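Local atomic coordinates of DegV family protein (Streptococcus agalactiae, PDB entry 3LUP), a protein that probably binds long-chain fatty acids and may act in lipid transport or fatty acid metabolism, its exact role being unknown. Residues K157-L170 and A269-P283. Residues are numbered along the deposited sequence; the frame is centred on the assembly and turned at random.
With ELA (Elaidic acid), chain B.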
ATOM      1  N   LYS A 157     -14.094  -0.234  -0.964  1.00 29.23           N
ATOM      2  CA  LYS A 157     -14.303  -1.593  -0.488  1.00 28.45           C
ATOM      3  C   LYS A 157     -13.005  -2.233  -0.038  1.00 28.06           C
ATOM      4  O   LYS A 157     -13.031  -3.200   0.705  1.00 27.63           O
ATOM      5  CB  LYS A 157     -14.999  -2.462  -1.537  1.00 28.47           C
ATOM      6  CG  LYS A 157     -16.263  -1.871  -2.182  1.00 29.41           C
ATOM      7  CD  LYS A 157     -17.374  -1.508  -1.197  1.00 30.88           C
ATOM      8  CE  LYS A 157     -18.229  -2.700  -0.827  1.00 32.66           C
ATOM      9  NZ  LYS A 157     -19.338  -2.330   0.114  1.00 33.53           N
ATOM     10  N   ILE A 158     -11.879  -1.674  -0.479  1.00 28.01           N
ATOM     11  CA  ILE A 158     -10.557  -2.121  -0.055  1.00 28.22           C
ATOM     12  C   ILE A 158     -10.426  -2.054   1.471  1.00 29.47           C
ATOM     13  O   ILE A 158     -10.971  -1.157   2.115  1.00 30.04           O
ATOM     14  CB  ILE A 158      -9.441  -1.302  -0.744  1.00 27.62           C
ATOM     15  CG1 ILE A 158      -9.288  -1.730  -2.200  1.00 26.65           C
ATOM     16  CG2 ILE A 158      -8.096  -1.484  -0.051  1.00 27.56           C
ATOM     17  CD1 ILE A 158      -8.733  -0.664  -3.086  1.00 23.98           C
ATOM     18  N   GLU A 159      -9.724  -3.023   2.043  1.00 30.54           N
ATOM     19  CA  GLU A 159      -9.503  -3.095   3.474  1.00 31.78           C
ATOM     20  C   GLU A 159      -8.073  -3.529   3.680  1.00 32.17           C
ATOM     21  O   GLU A 159      -7.539  -4.298   2.875  1.00 32.70           O
ATOM     22  CB  GLU A 159     -10.417  -4.149   4.109  1.00 32.09           C
ATOM     23  CG  GLU A 159     -11.933  -3.899   3.949  1.00 34.71           C
ATOM     24  CD  GLU A 159     -12.463  -2.678   4.735  1.00 37.44           C
ATOM     25  OE1 GLU A 159     -11.897  -2.315   5.809  1.00 38.10           O
ATOM     26  OE2 GLU A 159     -13.465  -2.091   4.268  1.00 37.58           O
ATOM     27  N   GLY A 160      -7.458  -3.063   4.761  1.00 32.37           N
ATOM     28  CA  GLY A 160      -6.097  -3.442   5.092  1.00 32.64           C
ATOM     29  C   GLY A 160      -5.959  -3.597   6.589  1.00 33.35           C
ATOM     30  O   GLY A 160      -6.077  -2.621   7.325  1.00 33.77           O
ATOM     31  N   PHE A 161      -5.725  -4.828   7.037  1.00 33.74           N
ATOM     32  CA  PHE A 161      -5.582  -5.140   8.455  1.00 33.63           C
ATOM     33  C   PHE A 161      -4.173  -5.651   8.757  1.00 33.64           C
ATOM     34  O   PHE A 161      -3.587  -6.347   7.946  1.00 33.91           O
ATOM     35  CB  PHE A 161      -6.642  -6.160   8.862  1.00 33.78           C
ATOM     36  CG  PHE A 161      -8.027  -5.568   9.015  1.00 34.10           C
ATOM     37  CD1 PHE A 161      -8.602  -5.416  10.286  1.00 33.57           C
ATOM     38  CD2 PHE A 161      -8.751  -5.148   7.903  1.00 33.75           C
ATOM     39  CE1 PHE A 161      -9.872  -4.855  10.447  1.00 32.35           C
ATOM     40  CE2 PHE A 161     -10.036  -4.592   8.057  1.00 34.77           C
ATOM     41  CZ  PHE A 161     -10.593  -4.444   9.336  1.00 32.72           C
ATOM     42  N   ILE A 162      -3.642  -5.299   9.926  1.00 33.64           N
ATOM     43  CA  ILE A 162      -2.238  -5.544  10.257  1.00 33.65           C
ATOM     44  C   ILE A 162      -2.064  -5.995  11.691  1.00 33.54           C
ATOM     45  O   ILE A 162      -2.752  -5.526  12.588  1.00 33.80           O
ATOM     46  CB  ILE A 162      -1.358  -4.257  10.110  1.00 33.86           C
ATOM     47  CG1 ILE A 162      -1.835  -3.356   8.957  1.00 33.74           C
ATOM     48  CG2 ILE A 162       0.134  -4.619   9.985  1.00 32.75           C
ATOM     49  CD1 ILE A 162      -1.562  -1.870   9.210  1.00 33.22           C
ATOM     50  N   VAL A 163      -1.124  -6.898  11.905  1.00 33.39           N
ATOM     51  CA  VAL A 163      -0.693  -7.232  13.247  1.00 33.70           C
ATOM     52  C   VAL A 163       0.813  -7.170  13.228  1.00 34.40           C
ATOM     53  O   VAL A 163       1.459  -7.870  12.447  1.00 34.86           O
ATOM     54  CB  VAL A 163      -1.166  -8.623  13.701  1.00 33.31           C
ATOM     55  CG1 VAL A 163      -0.437  -9.051  14.991  1.00 32.62           C
ATOM     56  CG2 VAL A 163      -2.673  -8.622  13.889  1.00 32.26           C
ATOM     57  N   VAL A 164       1.368  -6.308  14.067  1.00 35.11           N
ATOM     58  CA  VAL A 164       2.797  -6.071  14.034  1.00 36.11           C
ATOM     59  C   VAL A 164       3.502  -6.831  15.154  1.00 37.29           C
ATOM     60  O   VAL A 164       2.871  -7.273  16.131  1.00 37.46           O
ATOM     61  CB  VAL A 164       3.153  -4.550  14.025  1.00 35.78           C
ATOM     62  CG1 VAL A 164       2.481  -3.864  12.857  1.00 34.46           C
ATOM     63  CG2 VAL A 164       2.787  -3.875  15.342  1.00 35.39           C
ATOM     64  N   ASN A 165       4.807  -6.996  15.004  1.00 38.27           N
ATOM     65  CA  ASN A 165       5.555  -7.646  16.037  1.00 39.53           C
ATOM     66  C   ASN A 165       5.898  -6.673  17.163  1.00 40.45           C
ATOM     67  O   ASN A 165       5.716  -6.980  18.348  1.00 40.73           O
ATOM     68  CB  ASN A 165       6.785  -8.320  15.475  1.00 39.13           C
ATOM     69  CG  ASN A 165       7.353  -9.311  16.427  1.00 40.80           C
ATOM     70  OD1 ASN A 165       8.551  -9.297  16.712  1.00 42.96           O
ATOM     71  ND2 ASN A 165       6.489 -10.175  16.970  1.00 41.69           N
ATOM     72  N   ASP A 166       6.374  -5.489  16.793  1.00 41.55           N
ATOM     73  CA  ASP A 166       6.628  -4.448  17.777  1.00 42.24           C
ATOM     74  C   ASP A 166       6.209  -3.076  17.263  1.00 41.99           C
ATOM     75  O   ASP A 166       6.465  -2.705  16.110  1.00 41.75           O
ATOM     76  CB  ASP A 166       8.092  -4.468  18.259  1.00 43.17           C
ATOM     77  CG  ASP A 166       9.035  -3.694  17.344  1.00 44.43           C
ATOM     78  OD1 ASP A 166       8.977  -3.933  16.112  1.00 46.03           O
ATOM     79  OD2 ASP A 166       9.823  -2.860  17.871  1.00 44.18           O
ATOM     80  N   LEU A 167       5.568  -2.333  18.151  1.00 41.86           N
ATOM     81  CA  LEU A 167       4.845  -1.133  17.772  1.00 41.83           C
ATOM     82  C   LEU A 167       5.682   0.144  17.655  1.00 41.66           C
ATOM     83  O   LEU A 167       5.173   1.167  17.207  1.00 41.88           O
ATOM     84  CB  LEU A 167       3.705  -0.908  18.762  1.00 42.08           C
ATOM     85  CG  LEU A 167       2.516  -1.862  18.713  1.00 42.23           C
ATOM     86  CD1 LEU A 167       2.062  -2.187  20.129  1.00 43.40           C
ATOM     87  CD2 LEU A 167       1.391  -1.250  17.900  1.00 41.48           C
ATOM     88  N   ASN A 168       6.947   0.095  18.056  1.00 41.32           N
ATOM     89  CA  ASN A 168       7.802   1.278  18.013  1.00 41.29           C
ATOM     90  C   ASN A 168       7.839   1.928  16.644  1.00 40.39           C
ATOM     91  O   ASN A 168       7.686   3.143  16.528  1.00 40.07           O
ATOM     92  CB  ASN A 168       9.213   0.922  18.461  1.00 41.92           C
ATOM     93  CG  ASN A 168       9.211   0.179  19.762  1.00 44.76           C
ATOM     94  OD1 ASN A 168       9.000   0.780  20.828  1.00 47.18           O
ATOM     95  ND2 ASN A 168       9.392  -1.152  19.693  1.00 46.18           N
ATOM     96  N   HIS A 169       8.029   1.106  15.615  1.00 39.66           N
ATOM     97  CA  HIS A 169       8.031   1.578  14.243  1.00 39.14           C
ATOM     98  C   HIS A 169       6.785   2.385  13.930  1.00 38.90           C
ATOM     99  O   HIS A 169       6.881   3.523  13.476  1.00 38.71           O
ATOM    100  CB  HIS A 169       8.159   0.413  13.285  1.00 38.98           C
ATOM    101  CG  HIS A 169       9.469  -0.295  13.380  1.00 39.13           C
ATOM    102  ND1 HIS A 169      10.452  -0.169  12.421  1.00 38.35           N
ATOM    103  CD2 HIS A 169       9.958  -1.140  14.318  1.00 38.64           C
ATOM    104  CE1 HIS A 169      11.493  -0.907  12.762  1.00 38.64           C
ATOM    105  NE2 HIS A 169      11.218  -1.509  13.907  1.00 39.93           N
ATOM    106  N   LEU A 170       5.619   1.804  14.200  1.00 38.73           N
ATOM    107  CA  LEU A 170       4.363   2.495  13.948  1.00 38.75           C
ATOM    108  C   LEU A 170       4.129   3.751  14.779  1.00 38.74           C
ATOM    109  O   LEU A 170       3.590   4.733  14.265  1.00 39.05           O
ATOM    110  CB  LEU A 170       3.182   1.549  14.073  1.00 38.69           C
ATOM    111  CG  LEU A 170       2.768   0.887  12.756  1.00 38.92           C
ATOM    112  CD1 LEU A 170       1.584  -0.021  12.982  1.00 37.84           C
ATOM    113  CD2 LEU A 170       2.447   1.927  11.684  1.00 38.29           C
ATOM    114  N   ALA A 269       8.293  -1.950   5.694  1.00 29.96           N
ATOM    115  CA  ALA A 269       9.073  -2.516   6.795  1.00 29.95           C
ATOM    116  C   ALA A 269       9.570  -1.418   7.766  1.00 30.36           C
ATOM    117  O   ALA A 269       9.460  -1.557   8.981  1.00 30.65           O
ATOM    118  CB  ALA A 269      10.230  -3.317   6.257  1.00 29.46           C
ATOM    119  N   THR A 270      10.087  -0.322   7.225  1.00 30.64           N
ATOM    120  CA  THR A 270      10.439   0.853   8.029  1.00 31.13           C
ATOM    121  C   THR A 270       9.355   1.282   9.034  1.00 31.82           C
ATOM    122  O   THR A 270       9.666   1.616  10.172  1.00 31.81           O
ATOM    123  CB  THR A 270      10.835   2.069   7.126  1.00 31.05           C
ATOM    124  OG1 THR A 270      12.027   1.761   6.391  1.00 29.70           O
ATOM    125  CG2 THR A 270      11.091   3.323   7.958  1.00 30.99           C
ATOM    126  N   HIS A 271       8.092   1.277   8.620  1.00 32.65           N
ATOM    127  CA  HIS A 271       7.020   1.783   9.483  1.00 33.56           C
ATOM    128  C   HIS A 271       6.324   0.692  10.294  1.00 33.74           C
ATOM    129  O   HIS A 271       5.734   0.957  11.348  1.00 33.87           O
ATOM    130  CB  HIS A 271       6.021   2.600   8.659  1.00 33.94           C
ATOM    131  CG  HIS A 271       6.632   3.832   8.067  1.00 35.94           C
ATOM    132  ND1 HIS A 271       6.692   5.032   8.742  1.00 37.06           N
ATOM    133  CD2 HIS A 271       7.273   4.029   6.889  1.00 37.08           C
ATOM    134  CE1 HIS A 271       7.311   5.926   7.989  1.00 38.15           C
ATOM    135  NE2 HIS A 271       7.668   5.343   6.858  1.00 37.82           N
ATOM    136  N   LEU A 272       6.414  -0.538   9.809  1.00 33.61           N
ATOM    137  CA  LEU A 272       5.756  -1.646  10.453  1.00 33.81           C
ATOM    138  C   LEU A 272       6.707  -2.411  11.376  1.00 33.88           C
ATOM    139  O   LEU A 272       6.277  -3.003  12.373  1.00 33.89           O
ATOM    140  CB  LEU A 272       5.156  -2.565   9.389  1.00 33.74           C
ATOM    141  CG  LEU A 272       3.639  -2.585   9.188  1.00 34.65           C
ATOM    142  CD1 LEU A 272       3.034  -1.190   9.034  1.00 34.40           C
ATOM    143  CD2 LEU A 272       3.282  -3.491   8.013  1.00 34.34           C
ATOM    144  N   GLY A 273       7.997  -2.377  11.046  1.00 33.48           N
ATOM    145  CA  GLY A 273       8.986  -3.192  11.720  1.00 33.38           C
ATOM    146  C   GLY A 273       9.075  -4.532  11.024  1.00 33.72           C
ATOM    147  O   GLY A 273       8.241  -4.842  10.155  1.00 33.92           O
ATOM    148  N   GLU A 274      10.095  -5.314  11.388  1.00 33.30           N
ATOM    149  CA  GLU A 274      10.203  -6.699  10.958  1.00 33.32           C
ATOM    150  C   GLU A 274       9.248  -7.539  11.806  1.00 33.26           C
ATOM    151  O   GLU A 274       8.872  -7.133  12.915  1.00 33.04           O
ATOM    152  CB  GLU A 274      11.646  -7.207  11.098  1.00 33.45           C
ATOM    153  CG  GLU A 274      11.853  -8.650  10.650  1.00 34.90           C
ATOM    154  CD  GLU A 274      13.310  -9.001  10.425  1.00 38.38           C
ATOM    155  OE1 GLU A 274      14.164  -8.132  10.682  1.00 40.50           O
ATOM    156  OE2 GLU A 274      13.613 -10.143   9.992  1.00 39.88           O
ATOM    157  N   GLY A 275       8.871  -8.707  11.279  1.00 33.00           N
ATOM    158  CA  GLY A 275       7.917  -9.595  11.925  1.00 32.68           C
ATOM    159  C   GLY A 275       6.447  -9.214  11.755  1.00 32.75           C
ATOM    160  O   GLY A 275       5.583  -9.854  12.366  1.00 33.12           O
ATOM    161  N   ALA A 276       6.144  -8.181  10.952  1.00 32.05           N
ATOM    162  CA  ALA A 276       4.751  -7.771  10.732  1.00 31.55           C
ATOM    163  C   ALA A 276       4.010  -8.717   9.780  1.00 31.40           C
ATOM    164  O   ALA A 276       4.631  -9.318   8.898  1.00 31.43           O
ATOM    165  CB  ALA A 276       4.692  -6.377  10.215  1.00 31.56           C
ATOM    166  N   VAL A 277       2.694  -8.861   9.984  1.00 30.93           N
ATOM    167  CA  VAL A 277       1.801  -9.598   9.064  1.00 30.12           C
ATOM    168  C   VAL A 277       0.517  -8.791   8.867  1.00 29.69           C
ATOM    169  O   VAL A 277       0.038  -8.120   9.791  1.00 29.61           O
ATOM    170  CB  VAL A 277       1.496 -11.064   9.546  1.00 30.47           C
ATOM    171  CG1 VAL A 277       0.419 -11.082  10.604  1.00 30.38           C
ATOM    172  CG2 VAL A 277       1.077 -11.956   8.388  1.00 29.68           C
ATOM    173  N   ALA A 278      -0.020  -8.835   7.651  1.00 29.07           N
ATOM    174  CA  ALA A 278      -1.183  -8.032   7.278  1.00 28.40           C
ATOM    175  C   ALA A 278      -1.996  -8.767   6.243  1.00 28.29           C
ATOM    176  O   ALA A 278      -1.523  -9.729   5.642  1.00 28.23           O
ATOM    177  CB  ALA A 278      -0.748  -6.703   6.717  1.00 27.79           C
ATOM    178  N   PHE A 279      -3.226  -8.323   6.027  1.00 28.25           N
ATOM    179  CA  PHE A 279      -3.901  -8.685   4.796  1.00 28.46           C
ATOM    180  C   PHE A 279      -4.445  -7.431   4.118  1.00 28.82           C
ATOM    181  O   PHE A 279      -4.645  -6.396   4.765  1.00 29.21           O
ATOM    182  CB  PHE A 279      -4.990  -9.760   5.000  1.00 28.43           C
ATOM    183  CG  PHE A 279      -6.231  -9.265   5.698  1.00 27.51           C
ATOM    184  CD1 PHE A 279      -6.432  -9.531   7.050  1.00 28.53           C
ATOM    185  CD2 PHE A 279      -7.197  -8.564   5.006  1.00 26.33           C
ATOM    186  CE1 PHE A 279      -7.576  -9.089   7.712  1.00 28.44           C
ATOM    187  CE2 PHE A 279      -8.344  -8.115   5.646  1.00 29.39           C
ATOM    188  CZ  PHE A 279      -8.538  -8.378   7.011  1.00 29.21           C
ATOM    189  N   GLY A 280      -4.663  -7.529   2.810  1.00 28.61           N
ATOM    190  CA  GLY A 280      -5.374  -6.499   2.073  1.00 28.30           C
ATOM    191  C   GLY A 280      -6.322  -7.174   1.108  1.00 28.05           C
ATOM    192  O   GLY A 280      -5.951  -8.189   0.490  1.00 28.11           O
ATOM    193  N   ILE A 281      -7.541  -6.631   1.003  1.00 27.27           N
ATOM    194  CA  ILE A 281      -8.521  -7.091   0.022  1.00 26.79           C
ATOM    195  C   ILE A 281      -8.864  -5.988  -0.985  1.00 26.92           C
ATOM    196  O   ILE A 281      -8.836  -4.792  -0.659  1.00 26.39           O
ATOM    197  CB  ILE A 281      -9.823  -7.660   0.672  1.00 26.89           C
ATOM    198  CG1 ILE A 281     -10.702  -6.534   1.238  1.00 26.83           C
ATOM    199  CG2 ILE A 281      -9.500  -8.796   1.691  1.00 26.68           C
ATOM    200  CD1 ILE A 281     -12.024  -6.985   1.826  1.00 28.09           C
ATOM    201  N   THR A 282      -9.172  -6.409  -2.205  1.00 26.71           N
ATOM    202  CA  THR A 282      -9.535  -5.507  -3.275  1.00 27.15           C
ATOM    203  C   THR A 282     -10.668  -6.155  -4.040  1.00 27.84           C
ATOM    204  O   THR A 282     -10.589  -7.348  -4.339  1.00 28.00           O
ATOM    205  CB  THR A 282      -8.364  -5.295  -4.267  1.00 27.09           C
ATOM    206  OG1 THR A 282      -7.204  -4.895  -3.545  1.00 27.42           O
ATOM    207  CG2 THR A 282      -8.690  -4.228  -5.284  1.00 25.84           C
ATOM    208  N   PRO A 283     -11.720  -5.374  -4.375  1.00 28.46           N
ATOM    209  CA  PRO A 283     -12.798  -5.894  -5.205  1.00 28.72           C
ATOM    210  C   PRO A 283     -12.261  -6.385  -6.545  1.00 29.37           C
ATOM    211  O   PRO A 283     -11.364  -5.774  -7.116  1.00 29.47           O
ATOM    212  CB  PRO A 283     -13.676  -4.665  -5.444  1.00 28.66           C
ATOM    213  CG  PRO A 283     -13.322  -3.723  -4.359  1.00 28.35           C
ATOM    214  CD  PRO A 283     -11.909  -3.944  -4.055  1.00 28.21           C
TER
HETATM  215  CA  ELA B 301       6.444  10.338   4.150  1.00 52.96           C
HETATM  216  C   ELA B 301       7.246  11.335   4.993  1.00 54.95           C
HETATM  217  O   ELA B 301       7.951  10.988   5.986  1.00 54.14           O
HETATM  218  C3  ELA B 301       7.304   9.302   3.430  1.00 48.32           C
HETATM  219  C4  ELA B 301       6.496   8.547   2.380  1.00 46.96           C
HETATM  220  C5  ELA B 301       6.518   7.020   2.597  1.00 46.74           C
HETATM  221  C6  ELA B 301       5.442   6.577   3.598  1.00 44.62           C
HETATM  222  C7  ELA B 301       5.573   5.178   4.188  1.00 42.43           C
HETATM  223  C8  ELA B 301       4.455   4.935   5.209  1.00 42.25           C
HETATM  224  C9  ELA B 301       3.971   3.491   5.181  1.00 41.37           C
HETATM  225  C10 ELA B 301       3.093   2.936   6.239  1.00 40.25           C
HETATM  226  C11 ELA B 301       3.088   1.443   6.499  1.00 39.40           C
HETATM  227  C12 ELA B 301       1.681   0.863   6.571  1.00 37.95           C
HETATM  228  C13 ELA B 301       1.341  -0.041   5.398  1.00 37.06           C
HETATM  229  C14 ELA B 301       0.367  -1.153   5.761  1.00 36.64           C
HETATM  230  C15 ELA B 301       0.150  -2.077   4.553  1.00 36.35           C
HETATM  231  C16 ELA B 301      -1.040  -3.026   4.703  1.00 34.37           C
HETATM  232  C17 ELA B 301      -2.101  -2.752   3.643  1.00 34.94           C
HETATM  233  C18 ELA B 301      -2.761  -4.027   3.135  1.00 34.37           C
HETATM  234  OXT ELA B 301       7.187  12.552   4.701  1.00 55.09           O
HETATM  235  O   HOH W   1       6.819  -5.386  13.495  1.00 17.40           O
HETATM  236  O   HOH W   2       5.246  -0.959  14.243  1.00 34.52           O
HETATM  237  O   HOH W   3       5.459   4.778  11.332  1.00 42.66           O
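Glu159, Phe161 and Val163 form hydrogen-bonded antiparallel pairs with Ile281, Phe279 and Val277. Each pair is joined both ways, but the bonds differ in geometry: Val163 N points at Val277 O with an N-H...O angle of 179°, whereas the bond from Glu159 N to Ile281 O is weak.

Apolar contacts follow the alternation of the sheet. On the face carrying Phe161 and Phe279, the two side chains point the same way with planes only 10° apart, yet slid so far that the rings barely overlap; instead Phe161 CB rests over the face of the Phe279 ring, 3.3 Å from CE1. Phe279 meets it because its CG stands between backbone N and carbonyl carbon (chi1 72°), and helix 210-224 packs on both rings. Ile281 lies alongside the aliphatic part of Glu159.

These are the adjacent central strands of the mixed sheet in this DegV-family protein, and the other face lines its fatty-acid pocket. Gly160 and Gly280 form a non-hydrogen-bonded pair there, leaving room for the tail of elaidic acid: C18 lies 3.8 Å from Gly280 CA. Beside them Ile162 CG2 packs on Ala278 CB and Leu272 CD2. Nearer the ligand carboxylate, Leu272 CD1 touches C12, and the His271 ring presents one face to C8, its NE2 hydrogen-bonded to Thr64 OG1.

Beyond the strands, the loop and helix after Val163 are held to the end of helix 266-272 by a hydrogen bond, a CH-pi contact and waters. His169 ND1 donates to Thr270 O at 3.0 Å, in the imidazole plane but from above the carbonyl plane. Gly273 CA sits over that imidazole, 3.3 Å from its centroid. One water bridges Asn165 N, Leu272 O and Glu274 O; another lies 2.9 Å from both His169 O and His271 ND1.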